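Long-range contacts in elongation factor G (Thermus thermophilus, PDB 2DY1), which binds GTP with a magnesium ion and probably acts as a GTPase translation elongation factor in protein synthesis: residues A[71-76]-A[265-269]; A[97-101]-A[272-278]. All coordinates share one frame; numbering follows the deposited sequence.

Contact 1 of 2, residues A[71-76]-A[265-269]; sequences FRGHRV and LELIL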
ATOM      1  N   PHE A  71       7.735   1.503  31.059  1.00 13.19           N
ATOM      2  CA  PHE A  71       6.978   2.209  32.075  1.00 15.24           C
ATOM      3  C   PHE A  71       6.719   1.261  33.233  1.00 15.24           C
ATOM      4  O   PHE A  71       6.033   0.252  33.087  1.00 16.14           O
ATOM      5  CB  PHE A  71       5.652   2.685  31.474  1.00 15.39           C
ATOM      6  CG  PHE A  71       4.784   3.455  32.437  1.00 18.15           C
ATOM      7  CD1 PHE A  71       5.180   4.697  32.910  1.00 24.93           C
ATOM      8  CD2 PHE A  71       3.565   2.933  32.852  1.00 30.88           C
ATOM      9  CE1 PHE A  71       4.363   5.419  33.793  1.00 25.48           C
ATOM     10  CE2 PHE A  71       2.748   3.646  33.729  1.00 26.90           C
ATOM     11  CZ  PHE A  71       3.152   4.886  34.197  1.00 25.99           C
ATOM     12  N   ARG A  72       7.274   1.608  34.389  1.00 16.99           N
ATOM     13  CA  ARG A  72       7.121   0.795  35.587  1.00 18.65           C
ATOM     14  C   ARG A  72       7.405  -0.673  35.340  1.00 16.33           C
ATOM     15  O   ARG A  72       6.675  -1.549  35.813  1.00 18.63           O
ATOM     16  CB  ARG A  72       5.726   0.986  36.163  1.00 21.01           C
ATOM     17  CG  ARG A  72       5.467   2.438  36.466  1.00 24.53           C
ATOM     18  CD  ARG A  72       4.186   2.671  37.237  1.00 21.48           C
ATOM     19  NE  ARG A  72       4.025   4.103  37.439  1.00 26.90           N
ATOM     20  CZ  ARG A  72       2.966   4.667  38.013  1.00 32.83           C
ATOM     21  NH1 ARG A  72       1.963   3.917  38.446  1.00 36.18           N
ATOM     22  NH2 ARG A  72       2.919   5.985  38.158  1.00 36.46           N
ATOM     23  N   GLY A  73       8.474  -0.936  34.590  1.00 17.62           N
ATOM     24  CA  GLY A  73       8.863  -2.311  34.317  1.00 18.43           C
ATOM     25  C   GLY A  73       8.127  -2.997  33.172  1.00 17.61           C
ATOM     26  O   GLY A  73       8.489  -4.104  32.759  1.00 23.24           O
ATOM     27  N   HIS A  74       7.087  -2.346  32.662  1.00 14.27           N
ATOM     28  CA  HIS A  74       6.309  -2.898  31.548  1.00 12.36           C
ATOM     29  C   HIS A  74       6.836  -2.285  30.251  1.00 14.89           C
ATOM     30  O   HIS A  74       7.408  -1.200  30.264  1.00 16.04           O
ATOM     31  CB  HIS A  74       4.836  -2.524  31.700  1.00 14.96           C
ATOM     32  CG  HIS A  74       4.272  -2.849  33.045  1.00 22.45           C
ATOM     33  ND1 HIS A  74       4.202  -4.136  33.531  1.00 35.05           N
ATOM     34  CD2 HIS A  74       3.780  -2.051  34.021  1.00 27.05           C
ATOM     35  CE1 HIS A  74       3.693  -4.118  34.750  1.00 33.03           C
ATOM     36  NE2 HIS A  74       3.429  -2.864  35.072  1.00 32.29           N
ATOM     37  N   ARG A  75       6.645  -2.984  29.139  1.00 12.12           N
ATOM     38  CA  ARG A  75       7.121  -2.495  27.856  1.00 10.16           C
ATOM     39  C   ARG A  75       6.016  -2.462  26.822  1.00 16.90           C
ATOM     40  O   ARG A  75       5.220  -3.400  26.699  1.00 15.82           O
ATOM     41  CB  ARG A  75       8.248  -3.399  27.340  1.00 14.13           C
ATOM     42  CG  ARG A  75       9.541  -3.287  28.147  1.00 17.33           C
ATOM     43  CD  ARG A  75      10.559  -4.292  27.635  1.00 25.51           C
ATOM     44  NE  ARG A  75      11.909  -4.067  28.149  1.00 40.30           N
ATOM     45  CZ  ARG A  75      12.282  -4.249  29.413  1.00 43.13           C
ATOM     46  NH1 ARG A  75      11.406  -4.665  30.320  1.00 47.35           N
ATOM     47  NH2 ARG A  75      13.539  -4.012  29.769  1.00 49.98           N
ATOM     48  N   VAL A  76       5.929  -1.351  26.105  1.00 10.62           N
ATOM     49  CA  VAL A  76       4.967  -1.266  25.028  1.00  9.41           C
ATOM     50  C   VAL A  76       5.771  -0.903  23.803  1.00 12.09           C
ATOM     51  O   VAL A  76       6.384   0.163  23.767  1.00 12.03           O
ATOM     52  CB  VAL A  76       3.886  -0.194  25.283  1.00 10.77           C
ATOM     53  CG1 VAL A  76       3.010  -0.037  24.047  1.00 12.38           C
ATOM     54  CG2 VAL A  76       3.052  -0.610  26.498  1.00 12.93           C
ATOM     55  N   LEU A 265      -1.094   5.219  28.260  1.00 11.72           N
ATOM     56  CA  LEU A 265      -0.167   4.102  28.315  1.00  9.83           C
ATOM     57  C   LEU A 265      -0.661   3.029  29.297  1.00 12.17           C
ATOM     58  O   LEU A 265      -0.592   1.827  29.005  1.00 12.52           O
ATOM     59  CB  LEU A 265       1.220   4.614  28.700  1.00 11.03           C
ATOM     60  CG  LEU A 265       2.385   3.620  28.610  1.00 14.55           C
ATOM     61  CD1 LEU A 265       2.440   2.974  27.231  1.00 16.55           C
ATOM     62  CD2 LEU A 265       3.683   4.386  28.904  1.00 15.56           C
ATOM     63  N   GLU A 266      -1.175   3.467  30.440  1.00 11.93           N
ATOM     64  CA  GLU A 266      -1.695   2.536  31.437  1.00 11.78           C
ATOM     65  C   GLU A 266      -2.900   1.795  30.853  1.00 14.85           C
ATOM     66  O   GLU A 266      -3.064   0.584  31.058  1.00 14.01           O
ATOM     67  CB  GLU A 266      -2.078   3.296  32.711  1.00 14.20           C
ATOM     68  CG  GLU A 266      -0.861   3.922  33.407  1.00 17.98           C
ATOM     69  CD  GLU A 266      -1.224   4.802  34.600  1.00 33.18           C
ATOM     70  OE1 GLU A 266      -2.212   5.557  34.508  1.00 31.76           O
ATOM     71  OE2 GLU A 266      -0.508   4.751  35.626  1.00 42.05           O
ATOM     72  N   LEU A 267      -3.746   2.510  30.114  1.00 11.53           N
ATOM     73  CA  LEU A 267      -4.908   1.879  29.495  1.00 12.33           C
ATOM     74  C   LEU A 267      -4.484   0.859  28.432  1.00 15.54           C
ATOM     75  O   LEU A 267      -5.134  -0.169  28.271  1.00 12.53           O
ATOM     76  CB  LEU A 267      -5.841   2.944  28.901  1.00 12.14           C
ATOM     77  CG  LEU A 267      -7.103   2.464  28.190  1.00 12.31           C
ATOM     78  CD1 LEU A 267      -8.001   1.707  29.167  1.00 14.91           C
ATOM     79  CD2 LEU A 267      -7.845   3.669  27.619  1.00 13.97           C
ATOM     80  N   ILE A 268      -3.407   1.139  27.695  1.00 10.87           N
ATOM     81  CA  ILE A 268      -2.916   0.186  26.703  1.00 10.18           C
ATOM     82  C   ILE A 268      -2.565  -1.123  27.414  1.00 13.64           C
ATOM     83  O   ILE A 268      -2.941  -2.216  26.955  1.00 13.58           O
ATOM     84  CB  ILE A 268      -1.677   0.760  25.984  1.00 11.80           C
ATOM     85  CG1 ILE A 268      -2.141   1.787  24.948  1.00 11.88           C
ATOM     86  CG2 ILE A 268      -0.865  -0.356  25.326  1.00 15.55           C
ATOM     87  CD1 ILE A 268      -1.015   2.701  24.402  1.00 14.47           C
ATOM     88  N   LEU A 269      -1.855  -1.018  28.535  1.00 13.78           N
ATOM     89  CA  LEU A 269      -1.469  -2.206  29.293  1.00 12.34           C
ATOM     90  C   LEU A 269      -2.696  -2.928  29.836  1.00 14.93           C
ATOM     91  O   LEU A 269      -2.800  -4.155  29.768  1.00 17.36           O
ATOM     92  CB  LEU A 269      -0.523  -1.814  30.440  1.00 13.35           C
ATOM     93  CG  LEU A 269       0.839  -1.358  29.918  1.00 13.96           C
ATOM     94  CD1 LEU A 269       1.529  -0.511  30.982  1.00 18.49           C
ATOM     95  CD2 LEU A 269       1.703  -2.585  29.527  1.00 14.60           C
TER
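Val76 and Leu269 meet at the buried end of this contact, where strand 74-76 runs almost at a right angle (96°) to helix 265-269. The two methyls of Val76 share the work: CG2 lies 3.7 Å from Leu265 CD1 and also touches Leu269 CD2, while CG1, anti to the backbone N (chi1 173°), reaches Ile268 CG2. A branched valine suits a strand that must offer two methyls to one helix face. Leu269 spreads its own two methyls against His74: CD2 and CD1 rest on His74 CB, at 3.8 Å and 3.9 Å, and CD1 also comes near the edge of the Phe71 ring. Cutting Leu269 back to an alanine removes both methyls, which would probably open a gap between the helix and the strand and leave His74 CB and Val76 CG2 without their partners there. Farther out, Leu265 CD2 packs on Phe71 CB at 3.7 Å, and the ring reaches on to Glu266, whose CG lies 3.6 Å from Phe71 CE2. Toward solvent the contact turns electrostatic: Glu266 OE2 stands 3.8 Å from Arg72 NH1, over a face of the guanidinium, a long salt bridge of charges alone. Arg72 CG in turn sits over the centre of the Phe71 ring. Behind these side chains, a type I' turn from Phe71 to His74 joins the strands, with Gly73 accepting backbone angles that would press a side chain against the preceding carbonyl. Leu269 O is held by Arg10. The whole is a beta hairpin at the edge of the P-loop GTPase sheet, covered by helix 261-271.

Contact 2 of 2, residues A[97-101]-A[272-278]; sequences AADAA and LPSPTER
Asp99 and Arg278 form a salt bridge where the central sheet of the P-loop GTPase domain, at the start of strand 100-106, meets the capped helix 275-279. The tightly packed part centres on buried Asp99. Pro275 crosses its side chain at about a right angle, Pro275 CG lying 3.6 Å from Asp99 OD2; a proline fits the first turn of a helix, where no amide hydrogen is needed. Beside it Ala100 CB sits 3.9 Å from Leu272 CD1, an alanine being small enough to let the leucine fork close over it, and Pro273 adds its ring beside the same methyl. Ser274 and Glu277 make a capping box. One water lies 2.7 Å from Asp99 OD2 and 2.8 Å from Pro273 O and links them. The carboxylate has a second cationic partner, Arg304, on OD2; the two positive charges probably favour its ionised form. The looser side belongs to the partly exposed Arg278. Its side chain runs out extended from the helix, CG anti to the backbone N (chi1 -177°); a water bridges NH2 and Ala98 O, and NH1 gives a weak bond to that carbonyl. The same NH1 meets Asp99 OD1 at 2.8 Å, on the anti side of the carboxylate, with the oxygen almost in the guanidinium plane.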
ATOM      1  N   ALA A  97       2.732  -6.499  12.211  1.00  9.74           N
ATOM      2  CA  ALA A  97       3.684  -6.635  13.290  1.00  8.72           C
ATOM      3  C   ALA A  97       3.146  -6.502  14.692  1.00  8.85           C
ATOM      4  O   ALA A  97       3.820  -6.875  15.629  1.00 11.88           O
ATOM      5  CB  ALA A  97       4.807  -5.596  13.104  1.00 10.26           C
ATOM      6  N   ALA A  98       1.939  -5.965  14.840  1.00 10.81           N
ATOM      7  CA  ALA A  98       1.394  -5.711  16.176  1.00  9.39           C
ATOM      8  C   ALA A  98       0.299  -6.678  16.568  1.00  8.74           C
ATOM      9  O   ALA A  98      -0.217  -7.384  15.719  1.00  9.66           O
ATOM     10  CB  ALA A  98       0.846  -4.285  16.228  1.00 11.62           C
ATOM     11  N   ASP A  99      -0.050  -6.666  17.855  1.00  8.89           N
ATOM     12  CA  ASP A  99      -1.114  -7.523  18.351  1.00  9.20           C
ATOM     13  C   ASP A  99      -2.399  -6.727  18.607  1.00 12.55           C
ATOM     14  O   ASP A  99      -3.422  -7.301  19.014  1.00 12.34           O
ATOM     15  CB  ASP A  99      -0.680  -8.240  19.641  1.00 10.53           C
ATOM     16  CG  ASP A  99       0.531  -9.132  19.432  1.00  8.82           C
ATOM     17  OD1 ASP A  99       0.734  -9.606  18.297  1.00 11.04           O
ATOM     18  OD2 ASP A  99       1.275  -9.360  20.420  1.00 12.12           O
ATOM     19  N   ALA A 100      -2.358  -5.415  18.365  1.00  9.81           N
ATOM     20  CA  ALA A 100      -3.536  -4.555  18.556  1.00 10.80           C
ATOM     21  C   ALA A 100      -3.279  -3.253  17.822  1.00  9.54           C
ATOM     22  O   ALA A 100      -2.122  -2.900  17.567  1.00 10.35           O
ATOM     23  CB  ALA A 100      -3.768  -4.267  20.033  1.00 13.44           C
ATOM     24  N   ALA A 101      -4.363  -2.553  17.484  1.00 10.51           N
ATOM     25  CA  ALA A 101      -4.247  -1.274  16.798  1.00  9.16           C
ATOM     26  C   ALA A 101      -4.783  -0.153  17.686  1.00 11.76           C
ATOM     27  O   ALA A 101      -5.853  -0.283  18.267  1.00 13.48           O
ATOM     28  CB  ALA A 101      -5.042  -1.312  15.511  1.00 10.77           C
ATOM     29  N   LEU A 272      -5.242  -3.943  26.142  1.00 10.59           N
ATOM     30  CA  LEU A 272      -4.782  -4.679  24.982  1.00  9.99           C
ATOM     31  C   LEU A 272      -4.081  -5.964  25.359  1.00 11.35           C
ATOM     32  O   LEU A 272      -3.514  -6.071  26.438  1.00 12.80           O
ATOM     33  CB  LEU A 272      -3.903  -3.759  24.126  1.00 10.69           C
ATOM     34  CG  LEU A 272      -4.663  -2.473  23.747  1.00 10.71           C
ATOM     35  CD1 LEU A 272      -3.738  -1.615  22.864  1.00 13.51           C
ATOM     36  CD2 LEU A 272      -5.962  -2.773  23.001  1.00 10.08           C
ATOM     37  N   PRO A 273      -4.120  -6.956  24.459  1.00 12.88           N
ATOM     38  CA  PRO A 273      -3.496  -8.250  24.748  1.00 13.05           C
ATOM     39  C   PRO A 273      -2.003  -8.366  24.672  1.00 14.80           C
ATOM     40  O   PRO A 273      -1.349  -7.668  23.915  1.00 14.27           O
ATOM     41  CB  PRO A 273      -4.155  -9.172  23.736  1.00 14.22           C
ATOM     42  CG  PRO A 273      -4.198  -8.299  22.519  1.00 14.67           C
ATOM     43  CD  PRO A 273      -4.731  -6.973  23.118  1.00 12.56           C
ATOM     44  N   SER A 274      -1.484  -9.306  25.458  1.00 16.12           N
ATOM     45  CA  SER A 274      -0.064  -9.608  25.466  1.00 12.58           C
ATOM     46  C   SER A 274       0.182 -10.609  24.330  1.00 14.61           C
ATOM     47  O   SER A 274      -0.751 -11.218  23.794  1.00 11.96           O
ATOM     48  CB  SER A 274       0.316 -10.279  26.790  1.00 15.69           C
ATOM     49  OG  SER A 274      -0.216 -11.603  26.802  1.00 16.06           O
ATOM     50  N   PRO A 275       1.449 -10.786  23.935  1.00 11.40           N
ATOM     51  CA  PRO A 275       1.761 -11.732  22.862  1.00 11.47           C
ATOM     52  C   PRO A 275       1.337 -13.158  23.250  1.00 12.58           C
ATOM     53  O   PRO A 275       0.879 -13.926  22.407  1.00 14.27           O
ATOM     54  CB  PRO A 275       3.278 -11.604  22.719  1.00 13.82           C
ATOM     55  CG  PRO A 275       3.524 -10.185  23.070  1.00 14.24           C
ATOM     56  CD  PRO A 275       2.599  -9.919  24.241  1.00 11.88           C
ATOM     57  N   THR A 276       1.499 -13.480  24.530  1.00 16.94           N
ATOM     58  CA  THR A 276       1.125 -14.802  25.027  1.00 16.35           C
ATOM     59  C   THR A 276      -0.366 -15.036  24.847  1.00 17.78           C
ATOM     60  O   THR A 276      -0.799 -16.138  24.493  1.00 19.81           O
ATOM     61  CB  THR A 276       1.477 -14.948  26.511  1.00 23.72           C
ATOM     62  OG1 THR A 276       2.898 -14.865  26.666  1.00 24.62           O
ATOM     63  CG2 THR A 276       0.985 -16.301  27.038  1.00 25.83           C
ATOM     64  N   GLU A 277      -1.168 -14.007  25.106  1.00 14.50           N
ATOM     65  CA  GLU A 277      -2.604 -14.145  24.932  1.00 15.66           C
ATOM     66  C   GLU A 277      -2.997 -14.352  23.465  1.00 21.40           C
ATOM     67  O   GLU A 277      -4.059 -14.896  23.167  1.00 24.92           O
ATOM     68  CB  GLU A 277      -3.325 -12.918  25.511  1.00 16.61           C
ATOM     69  CG  GLU A 277      -3.291 -12.888  27.027  1.00 16.91           C
ATOM     70  CD  GLU A 277      -3.877 -11.628  27.635  1.00 27.03           C
ATOM     71  OE1 GLU A 277      -4.643 -11.747  28.611  1.00 32.69           O
ATOM     72  OE2 GLU A 277      -3.556 -10.523  27.164  1.00 20.93           O
ATOM     73  N   ARG A 278      -2.146 -13.928  22.537  1.00 16.69           N
ATOM     74  CA  ARG A 278      -2.465 -14.100  21.135  1.00 18.07           C
ATOM     75  C   ARG A 278      -1.900 -15.383  20.520  1.00 17.90           C
ATOM     76  O   ARG A 278      -2.618 -16.126  19.842  1.00 22.40           O
ATOM     77  CB  ARG A 278      -1.949 -12.897  20.320  1.00 14.27           C
ATOM     78  CG  ARG A 278      -2.318 -12.996  18.860  1.00 14.49           C
ATOM     79  CD  ARG A 278      -1.759 -11.830  18.055  1.00 13.45           C
ATOM     80  NE  ARG A 278      -2.160 -11.895  16.649  1.00 17.92           N
ATOM     81  CZ  ARG A 278      -1.655 -11.100  15.707  1.00 17.43           C
ATOM     82  NH1 ARG A 278      -0.732 -10.207  16.044  1.00 12.08           N
ATOM     83  NH2 ARG A 278      -2.093 -11.170  14.456  1.00 17.03           N
TER
HETATM   84  O   HOH W   1      -0.788  -8.858  13.211  1.00 13.12           O
HETATM   85  O   HOH W   2       1.039  -7.531  22.431  1.00 10.77           O

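After strand 9-16 and helix 22-32 the chain reaches the hairpin that holds 71-76, then helix 88-97 and the start of strand 100-106 at 97-101. It then runs through the rest of the GTPase domain before returning as helix 261-271, where contact 1 closes a loop of 188 intervening residues. A few residues later, 272-278 closes contact 2 over 170. The segments alternate along the chain, so the two loops cross. Their centres lie 13 Å apart, and both reach the same mixed sheet: contact 1 joins its edge hairpin to helix 261-271, and contact 2 joins a more central strand to the connection leading into helix 275-279.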